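Local coordinates for protein arsenite methyltransferase (Chlamydomonas reinhardtii, PDB 5EVJ) that probably methylates trivalent arsenic, moving methyl groups from S-adenosylmethionine to arsenic bound by glutathione thiols, at residues 239-250 with 265-275; 70-78 with 165-173. The protein carries 15 engineered substitutions. All blocks are in the same frame, centred on the assembly; numbering follows the deposited sequence.

Contact 1: residues 239-250 with 265-275; sequences FTDPRQLEAEEI and RFYSITYRLFK. Engineered in segment 239-250: A247 (natural residue Cys).
L273 lays its side chain across one face of the F239 ring, a CH-pi contact in which CB stands 3.8 Å from the ring centroid, while its CD1 branch meets P242 CB. With CG beside the backbone N (chi1 -69°), F239 turns its ring toward L273. A flat ring, a branched chain and a proline pack well in this buried corner.

The backbones of 243-249 and 266-274 pair antiparallel. Two-way bonds join R243 to R272 and E248 to S268; between them L245 N gives to T270 O at 2.7 Å, while T270 N gives to E246 O. L245 and E246 lie opposite T270, a beta bulge that shifts the register by one. Beyond the last pair, I250 N donates to F266 O.

Charge closes the far end. R265 NH2 reaches the syn lone pair of E249 OE1 at 2.7 Å, a salt bridge whose carboxylate and guanidinium planes lie 54° apart, backed by a weak bond from NE to OE2. Y267 OH lies over the face of this guanidinium. E249, with CG anti to the backbone N (chi1 176°) and an extended chain, spans the distance. Waters bridge polar atoms of the two segments: one links Q244 OE1, whose NE2 bonds D308 OD2, to Y271 OH; another accepts from F274 N and donates to D241 O and R272 O. The engineered A247 meets I269 CG1 through its CB.

Strand 243-249 is one of the two edge strands of the seven-stranded methyltransferase sheet, and 266-274 separates it from 193-202. Helix 227-237 covers F239, P242 and Y271; on the other face R272 pairs with E194, R243 with D307, and helix 322-329 touches R243.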
# COMPACT_ATOMS: atom_id res chain seq x y z
N PHE A 239 4.32 -7.10 -10.39
CA PHE A 239 4.73 -7.02 -8.98
C PHE A 239 5.27 -8.39 -8.54
O PHE A 239 4.54 -9.23 -7.97
CB PHE A 239 3.56 -6.62 -8.12
CG PHE A 239 3.11 -5.20 -8.33
CD1 PHE A 239 4.02 -4.14 -8.17
CD2 PHE A 239 1.80 -4.91 -8.75
CE1 PHE A 239 3.59 -2.82 -8.35
CE2 PHE A 239 1.39 -3.58 -8.95
CZ PHE A 239 2.28 -2.55 -8.74
N THR A 240 6.55 -8.63 -8.80
CA THR A 240 7.08 -9.96 -8.69
C THR A 240 7.27 -10.47 -7.28
O THR A 240 7.41 -11.67 -7.11
CB THR A 240 8.35 -10.02 -9.46
OG1 THR A 240 8.08 -9.42 -10.71
CG2 THR A 240 8.86 -11.48 -9.65
N ASP A 241 7.31 -9.57 -6.28
CA ASP A 241 7.61 -10.02 -4.89
C ASP A 241 6.90 -9.19 -3.87
O ASP A 241 7.52 -8.40 -3.16
CB ASP A 241 9.09 -10.09 -4.69
CG ASP A 241 9.49 -10.50 -3.24
OD1 ASP A 241 8.71 -11.19 -2.53
OD2 ASP A 241 10.59 -10.14 -2.80
N PRO A 242 5.56 -9.33 -3.82
CA PRO A 242 4.78 -8.66 -2.80
C PRO A 242 5.33 -8.92 -1.41
O PRO A 242 5.76 -10.00 -1.15
CB PRO A 242 3.39 -9.35 -2.90
CG PRO A 242 3.30 -9.78 -4.31
CD PRO A 242 4.73 -10.29 -4.56
N ARG A 243 5.29 -7.92 -0.54
CA ARG A 243 5.83 -8.04 0.81
C ARG A 243 4.74 -7.62 1.74
O ARG A 243 4.07 -6.63 1.53
CB ARG A 243 7.04 -7.13 1.00
CG ARG A 243 8.27 -7.54 0.21
CD ARG A 243 9.10 -8.65 0.86
NE ARG A 243 10.20 -8.99 -0.05
CZ ARG A 243 11.45 -8.59 0.13
NH1 ARG A 243 11.76 -7.90 1.20
NH2 ARG A 243 12.40 -8.91 -0.74
N GLN A 244 4.59 -8.39 2.78
CA GLN A 244 3.58 -8.20 3.78
C GLN A 244 4.17 -7.27 4.87
O GLN A 244 5.20 -7.57 5.51
CB GLN A 244 3.22 -9.61 4.28
CG GLN A 244 2.48 -9.61 5.60
CD GLN A 244 1.91 -10.97 5.93
OE1 GLN A 244 1.30 -11.64 5.09
NE2 GLN A 244 2.13 -11.41 7.18
N LEU A 245 3.56 -6.12 5.09
CA LEU A 245 4.12 -5.23 6.11
C LEU A 245 3.56 -5.61 7.48
O LEU A 245 4.27 -5.63 8.46
CB LEU A 245 3.79 -3.75 5.78
CG LEU A 245 4.20 -2.72 6.88
CD1 LEU A 245 5.70 -2.78 7.17
CD2 LEU A 245 3.78 -1.29 6.61
N GLU A 246 2.26 -5.93 7.53
CA GLU A 246 1.64 -6.39 8.76
C GLU A 246 0.25 -7.00 8.52
O GLU A 246 -0.46 -6.69 7.55
CB GLU A 246 1.51 -5.26 9.76
CG GLU A 246 0.41 -4.26 9.44
CD GLU A 246 0.55 -3.01 10.29
OE1 GLU A 246 0.34 -3.08 11.52
OE2 GLU A 246 0.89 -1.95 9.72
N ALA A 247 -0.09 -7.93 9.40
CA ALA A 247 -1.31 -8.68 9.24
C ALA A 247 -1.94 -8.78 10.61
O ALA A 247 -1.25 -8.96 11.63
CB ALA A 247 -1.01 -10.07 8.69
N GLU A 248 -3.24 -8.63 10.63
CA GLU A 248 -4.01 -8.88 11.82
C GLU A 248 -5.17 -9.83 11.48
O GLU A 248 -5.97 -9.58 10.55
CB GLU A 248 -4.48 -7.55 12.48
CG GLU A 248 -3.45 -6.78 13.33
CD GLU A 248 -2.59 -7.64 14.30
OE1 GLU A 248 -3.12 -8.60 14.92
OE2 GLU A 248 -1.37 -7.35 14.48
N GLU A 249 -5.25 -10.94 12.22
CA GLU A 249 -6.37 -11.83 12.08
C GLU A 249 -7.60 -11.09 12.52
O GLU A 249 -7.58 -10.44 13.55
CB GLU A 249 -6.21 -13.14 12.88
CG GLU A 249 -7.46 -14.03 12.78
CD GLU A 249 -7.23 -15.51 13.10
OE1 GLU A 249 -6.14 -15.89 13.65
OE2 GLU A 249 -8.15 -16.30 12.75
N ILE A 250 -8.63 -11.16 11.68
CA ILE A 250 -9.90 -10.53 11.87
C ILE A 250 -10.80 -11.57 12.53
O ILE A 250 -11.16 -12.57 11.89
CB ILE A 250 -10.43 -10.18 10.48
CG1 ILE A 250 -9.93 -8.80 10.07
CG2 ILE A 250 -11.96 -10.18 10.41
CD1 ILE A 250 -10.36 -8.43 8.66
N ARG A 265 -9.67 -18.65 7.91
CA ARG A 265 -9.17 -17.56 8.71
C ARG A 265 -8.92 -16.33 7.83
O ARG A 265 -8.28 -16.41 6.77
CB ARG A 265 -7.89 -17.98 9.47
CG ARG A 265 -8.15 -19.14 10.44
CD ARG A 265 -6.86 -19.78 10.89
NE ARG A 265 -6.43 -19.07 12.05
CZ ARG A 265 -5.22 -19.10 12.63
NH1 ARG A 265 -4.25 -19.88 12.20
NH2 ARG A 265 -5.01 -18.32 13.69
N PHE A 266 -9.44 -15.19 8.31
CA PHE A 266 -9.39 -13.92 7.61
C PHE A 266 -8.38 -12.97 8.23
O PHE A 266 -8.24 -12.89 9.45
CB PHE A 266 -10.75 -13.26 7.57
CG PHE A 266 -11.79 -14.07 6.89
CD1 PHE A 266 -12.44 -15.12 7.56
CD2 PHE A 266 -12.16 -13.79 5.59
CE1 PHE A 266 -13.43 -15.88 6.92
CE2 PHE A 266 -13.14 -14.56 4.93
CZ PHE A 266 -13.77 -15.59 5.60
N TYR A 267 -7.69 -12.23 7.34
CA TYR A 267 -6.69 -11.23 7.70
C TYR A 267 -6.89 -9.87 7.02
O TYR A 267 -7.38 -9.74 5.88
CB TYR A 267 -5.27 -11.74 7.39
CG TYR A 267 -5.05 -13.05 8.07
CD1 TYR A 267 -5.65 -14.21 7.58
CD2 TYR A 267 -4.34 -13.13 9.25
CE1 TYR A 267 -5.51 -15.41 8.21
CE2 TYR A 267 -4.14 -14.32 9.88
CZ TYR A 267 -4.74 -15.46 9.36
OH TYR A 267 -4.60 -16.66 10.02
N SER A 268 -6.48 -8.88 7.76
CA SER A 268 -6.32 -7.54 7.30
C SER A 268 -4.83 -7.54 7.03
O SER A 268 -4.04 -7.72 7.95
CB SER A 268 -6.59 -6.60 8.50
OG SER A 268 -6.33 -5.26 8.18
N ILE A 269 -4.45 -7.38 5.77
CA ILE A 269 -2.99 -7.34 5.43
C ILE A 269 -2.67 -6.07 4.65
O ILE A 269 -3.43 -5.67 3.73
CB ILE A 269 -2.54 -8.53 4.55
CG1 ILE A 269 -2.94 -9.89 5.17
CG2 ILE A 269 -1.03 -8.46 4.26
CD1 ILE A 269 -2.61 -11.08 4.24
N THR A 270 -1.54 -5.46 5.01
CA THR A 270 -1.00 -4.31 4.31
C THR A 270 0.15 -4.88 3.53
O THR A 270 1.13 -5.40 4.09
CB THR A 270 -0.50 -3.15 5.25
OG1 THR A 270 -1.58 -2.59 6.00
CG2 THR A 270 0.08 -1.98 4.40
N TYR A 271 0.05 -4.71 2.23
CA TYR A 271 1.02 -5.21 1.28
C TYR A 271 1.83 -4.09 0.69
O TYR A 271 1.31 -2.96 0.50
CB TYR A 271 0.28 -5.95 0.09
CG TYR A 271 0.06 -7.42 0.39
CD1 TYR A 271 1.14 -8.29 0.54
CD2 TYR A 271 -1.24 -7.93 0.51
CE1 TYR A 271 0.94 -9.66 0.80
CE2 TYR A 271 -1.47 -9.27 0.76
CZ TYR A 271 -0.38 -10.13 0.95
OH TYR A 271 -0.64 -11.43 1.25
N ARG A 272 3.06 -4.45 0.30
CA ARG A 272 3.98 -3.57 -0.34
C ARG A 272 4.36 -4.11 -1.71
O ARG A 272 4.96 -5.18 -1.82
CB ARG A 272 5.20 -3.36 0.53
CG ARG A 272 4.80 -2.88 1.93
CD ARG A 272 6.05 -2.31 2.62
NE ARG A 272 6.42 -0.97 2.14
CZ ARG A 272 7.12 -0.06 2.83
NH1 ARG A 272 7.61 -0.33 4.03
NH2 ARG A 272 7.33 1.19 2.31
N LEU A 273 4.02 -3.34 -2.75
CA LEU A 273 4.21 -3.77 -4.11
C LEU A 273 5.11 -2.76 -4.82
O LEU A 273 4.62 -1.72 -5.37
CB LEU A 273 2.87 -3.88 -4.76
CG LEU A 273 2.06 -5.18 -4.76
CD1 LEU A 273 2.19 -6.02 -3.50
CD2 LEU A 273 0.59 -4.88 -5.09
N PHE A 274 6.40 -3.06 -4.84
CA PHE A 274 7.35 -2.14 -5.38
C PHE A 274 7.51 -2.38 -6.79
O PHE A 274 7.47 -3.57 -7.24
CB PHE A 274 8.72 -2.33 -4.74
CG PHE A 274 8.81 -1.71 -3.40
CD1 PHE A 274 9.23 -0.36 -3.26
CD2 PHE A 274 8.44 -2.42 -2.26
CE1 PHE A 274 9.30 0.24 -2.00
CE2 PHE A 274 8.54 -1.84 -1.01
CZ PHE A 274 8.97 -0.50 -0.84
N LYS A 275 7.80 -1.27 -7.49
CA LYS A 275 8.07 -1.34 -8.91
C LYS A 275 9.52 -0.95 -9.20
O LYS A 275 9.88 0.18 -9.09
CB LYS A 275 7.04 -0.47 -9.67
CG LYS A 275 7.42 -0.27 -11.13
CD LYS A 275 6.30 0.32 -11.98
CE LYS A 275 6.76 0.74 -13.43
NZ LYS A 275 5.58 1.39 -14.18
O HOH W 1 7.97 -5.84 -9.13
O HOH W 2 7.11 -5.71 -3.56
O HOH W 3 6.87 -6.62 -6.14
O HOH W 4 0.94 -13.01 2.56
O HOH W 5 -10.31 -15.34 11.37

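Contact 2: residues 70-78 with 165-173; sequences KFWGCGNPI and LVISNCVIN. Engineered in segment 70-78: W72 (natural residue Tyr).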
# COMPACT_ATOMS: atom_id res chain seq x y z
N LYS A 70 -17.36 9.66 7.71
CA LYS A 70 -17.92 9.07 6.48
C LYS A 70 -16.96 8.13 5.73
O LYS A 70 -17.10 7.93 4.54
CB LYS A 70 -18.47 10.18 5.54
CG LYS A 70 -19.58 11.03 6.16
CD LYS A 70 -20.40 11.79 5.13
CE LYS A 70 -21.48 12.64 5.82
NZ LYS A 70 -22.11 13.60 4.88
N PHE A 71 -15.99 7.52 6.41
CA PHE A 71 -14.95 6.84 5.65
C PHE A 71 -15.04 5.31 5.53
O PHE A 71 -15.13 4.80 4.40
CB PHE A 71 -13.56 7.31 6.04
CG PHE A 71 -12.49 6.81 5.13
CD1 PHE A 71 -12.46 7.20 3.79
CD2 PHE A 71 -11.51 5.91 5.60
CE1 PHE A 71 -11.48 6.71 2.93
CE2 PHE A 71 -10.53 5.44 4.75
CZ PHE A 71 -10.51 5.85 3.42
N TRP A 72 -14.98 4.59 6.65
CA TRP A 72 -14.94 3.11 6.66
C TRP A 72 -13.74 2.45 5.92
O TRP A 72 -13.69 2.36 4.68
CB TRP A 72 -16.31 2.50 6.23
CG TRP A 72 -16.35 0.97 6.16
CD1 TRP A 72 -16.45 0.10 7.21
CD2 TRP A 72 -16.32 0.16 4.96
NE1 TRP A 72 -16.47 -1.20 6.74
CE2 TRP A 72 -16.39 -1.19 5.37
CE3 TRP A 72 -16.22 0.45 3.59
CZ2 TRP A 72 -16.37 -2.25 4.45
CZ3 TRP A 72 -16.20 -0.61 2.67
CH2 TRP A 72 -16.28 -1.94 3.11
N GLY A 73 -12.77 1.96 6.70
CA GLY A 73 -11.69 1.19 6.14
C GLY A 73 -10.94 0.33 7.14
O GLY A 73 -10.96 0.57 8.35
N CYS A 74 -10.21 -0.63 6.59
CA CYS A 74 -9.48 -1.63 7.38
C CYS A 74 -8.03 -1.26 7.62
O CYS A 74 -7.15 -2.11 7.56
CB CYS A 74 -9.58 -3.04 6.77
SG CYS A 74 -9.10 -3.28 5.02
N GLY A 75 -7.77 0.01 7.91
CA GLY A 75 -6.40 0.38 8.13
C GLY A 75 -6.04 1.82 7.92
O GLY A 75 -6.91 2.70 7.83
N ASN A 76 -4.73 2.05 7.89
CA ASN A 76 -4.16 3.38 7.76
C ASN A 76 -2.92 3.22 6.91
O ASN A 76 -1.81 3.44 7.41
CB ASN A 76 -3.81 3.95 9.14
CG ASN A 76 -5.02 4.58 9.83
OD1 ASN A 76 -5.67 5.49 9.30
ND2 ASN A 76 -5.32 4.11 11.03
N PRO A 77 -3.12 2.87 5.62
CA PRO A 77 -2.10 2.55 4.65
C PRO A 77 -1.34 3.76 4.06
O PRO A 77 -1.09 3.75 2.88
CB PRO A 77 -2.93 1.96 3.50
CG PRO A 77 -4.13 2.84 3.46
CD PRO A 77 -4.43 3.05 4.96
N ILE A 78 -0.94 4.76 4.83
CA ILE A 78 -0.01 5.79 4.29
C ILE A 78 1.38 5.42 4.77
O ILE A 78 1.56 5.32 5.96
CB ILE A 78 -0.33 7.25 4.76
CG1 ILE A 78 -1.74 7.71 4.31
CG2 ILE A 78 0.71 8.24 4.22
CD1 ILE A 78 -2.86 7.29 5.26
N LEU A 165 3.49 6.72 -5.35
CA LEU A 165 2.84 5.79 -4.46
C LEU A 165 1.46 5.66 -4.97
O LEU A 165 0.82 6.69 -5.37
CB LEU A 165 2.68 6.33 -3.01
CG LEU A 165 3.85 6.18 -2.04
CD1 LEU A 165 4.20 4.71 -1.82
CD2 LEU A 165 5.12 6.91 -2.56
N VAL A 166 0.94 4.42 -4.89
CA VAL A 166 -0.48 4.19 -5.08
C VAL A 166 -0.92 3.56 -3.81
O VAL A 166 -0.31 2.61 -3.36
CB VAL A 166 -0.79 3.30 -6.34
CG1 VAL A 166 -2.24 2.95 -6.38
CG2 VAL A 166 -0.47 4.07 -7.62
N ILE A 167 -1.99 4.09 -3.20
CA ILE A 167 -2.51 3.59 -1.92
C ILE A 167 -4.02 3.31 -2.01
O ILE A 167 -4.72 3.88 -2.89
CB ILE A 167 -2.22 4.50 -0.67
CG1 ILE A 167 -3.23 5.65 -0.58
CG2 ILE A 167 -0.72 4.89 -0.57
CD1 ILE A 167 -2.89 6.73 0.45
N SER A 168 -4.49 2.45 -1.10
CA SER A 168 -5.85 1.96 -1.14
C SER A 168 -6.21 1.39 0.19
O SER A 168 -5.37 0.88 0.91
CB SER A 168 -6.00 0.84 -2.17
OG SER A 168 -7.36 0.71 -2.55
N ASN A 169 -7.50 1.42 0.52
CA ASN A 169 -7.89 0.93 1.83
C ASN A 169 -9.18 0.13 1.72
O ASN A 169 -10.28 0.70 1.69
CB ASN A 169 -7.99 2.11 2.78
CG ASN A 169 -8.09 1.69 4.23
OD1 ASN A 169 -8.43 0.54 4.52
ND2 ASN A 169 -7.86 2.63 5.15
N CYS A 170 -9.04 -1.20 1.58
CA CYS A 170 -10.18 -2.13 1.64
C CYS A 170 -11.22 -1.85 0.64
O CYS A 170 -12.39 -1.82 1.02
CB CYS A 170 -10.89 -2.02 3.00
SG CYS A 170 -10.85 -3.50 4.04
N VAL A 171 -10.85 -1.60 -0.61
CA VAL A 171 -11.81 -1.44 -1.69
C VAL A 171 -11.46 -2.35 -2.87
O VAL A 171 -12.24 -2.48 -3.82
CB VAL A 171 -11.89 0.02 -2.27
CG1 VAL A 171 -12.51 1.07 -1.31
CG2 VAL A 171 -10.56 0.47 -2.87
N ILE A 172 -10.32 -3.01 -2.84
CA ILE A 172 -9.97 -3.78 -4.01
C ILE A 172 -10.72 -5.12 -4.10
O ILE A 172 -10.94 -5.64 -5.20
CB ILE A 172 -8.44 -3.87 -4.20
CG1 ILE A 172 -7.88 -2.44 -4.16
CG2 ILE A 172 -8.08 -4.61 -5.49
CD1 ILE A 172 -6.44 -2.27 -4.57
N ASN A 173 -11.16 -5.65 -2.97
CA ASN A 173 -11.96 -6.88 -3.01
C ASN A 173 -13.29 -6.67 -3.68
O ASN A 173 -13.97 -7.64 -4.01
CB ASN A 173 -12.22 -7.47 -1.61
CG ASN A 173 -10.94 -7.97 -0.91
OD1 ASN A 173 -11.01 -8.41 0.25
ND2 ASN A 173 -9.77 -7.91 -1.59
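C74 and C170 are joined by a disulfide, SG to SG 2.0 Å with chi3 114°, which ties the loop 70-78 to the end of strand 163-169, a central parallel strand of the Rossmann-like AdoMet methyltransferase fold. C74 holds SG between its backbone N and carbonyl carbon (chi1 54°), directing the sulfur at C170, whose backbone has a positive phi (58°).

Beside the disulfide, the amide of N169 reaches into the loop. ND2 donates to G75 O at 2.8 Å, approaching from well above the carbonyl plane, and OD1 lies 3.0 Å from C74 N. An asparagine suits this place because its short amide presents both a donor and an oxygen to the turning backbone. Glycine suits G73, where a CB would run into N169 ND2, and G75, where the backbone angles would press a CB into the carbonyl O of C74. The compact, fixed ring of P77 can lie close against the strand backbone, with CG 3.4 Å from S168 O and CD against N169 ND2, while I78 CG1 meets I167 CD1 in the buried interior.

A second shell fixes these groups: N169 ND2 also bonds D97 OD2, and G75 O also accepts from R96 NH1, both from helix 96-104. That helix touches F71 as well, whose CE2 sets the ring edge 3.9 Å from N169 ND2.

How the contacts relate
Contacts 1 and 2 have centres about 13 Å apart and both reach the same sheet, contact 2 through strand 163-169, with strand 193-202 lying between it and 266-274 of contact 1. They meet directly where S268 OG packs 3.3 Å from C74 O, so the disulfide loop borders the antiparallel part of the sheet. H196 also spans them, touching T270 and R272 while forming a weak bond with P77 O. Contact 2 lies near the glycine-rich turn before helix 96-104, consistent with the S-adenosylmethionine end of the fold; contact 1 forms one edge of the sheet. A bound sodium ion is about 13 Å from the L245 side chain.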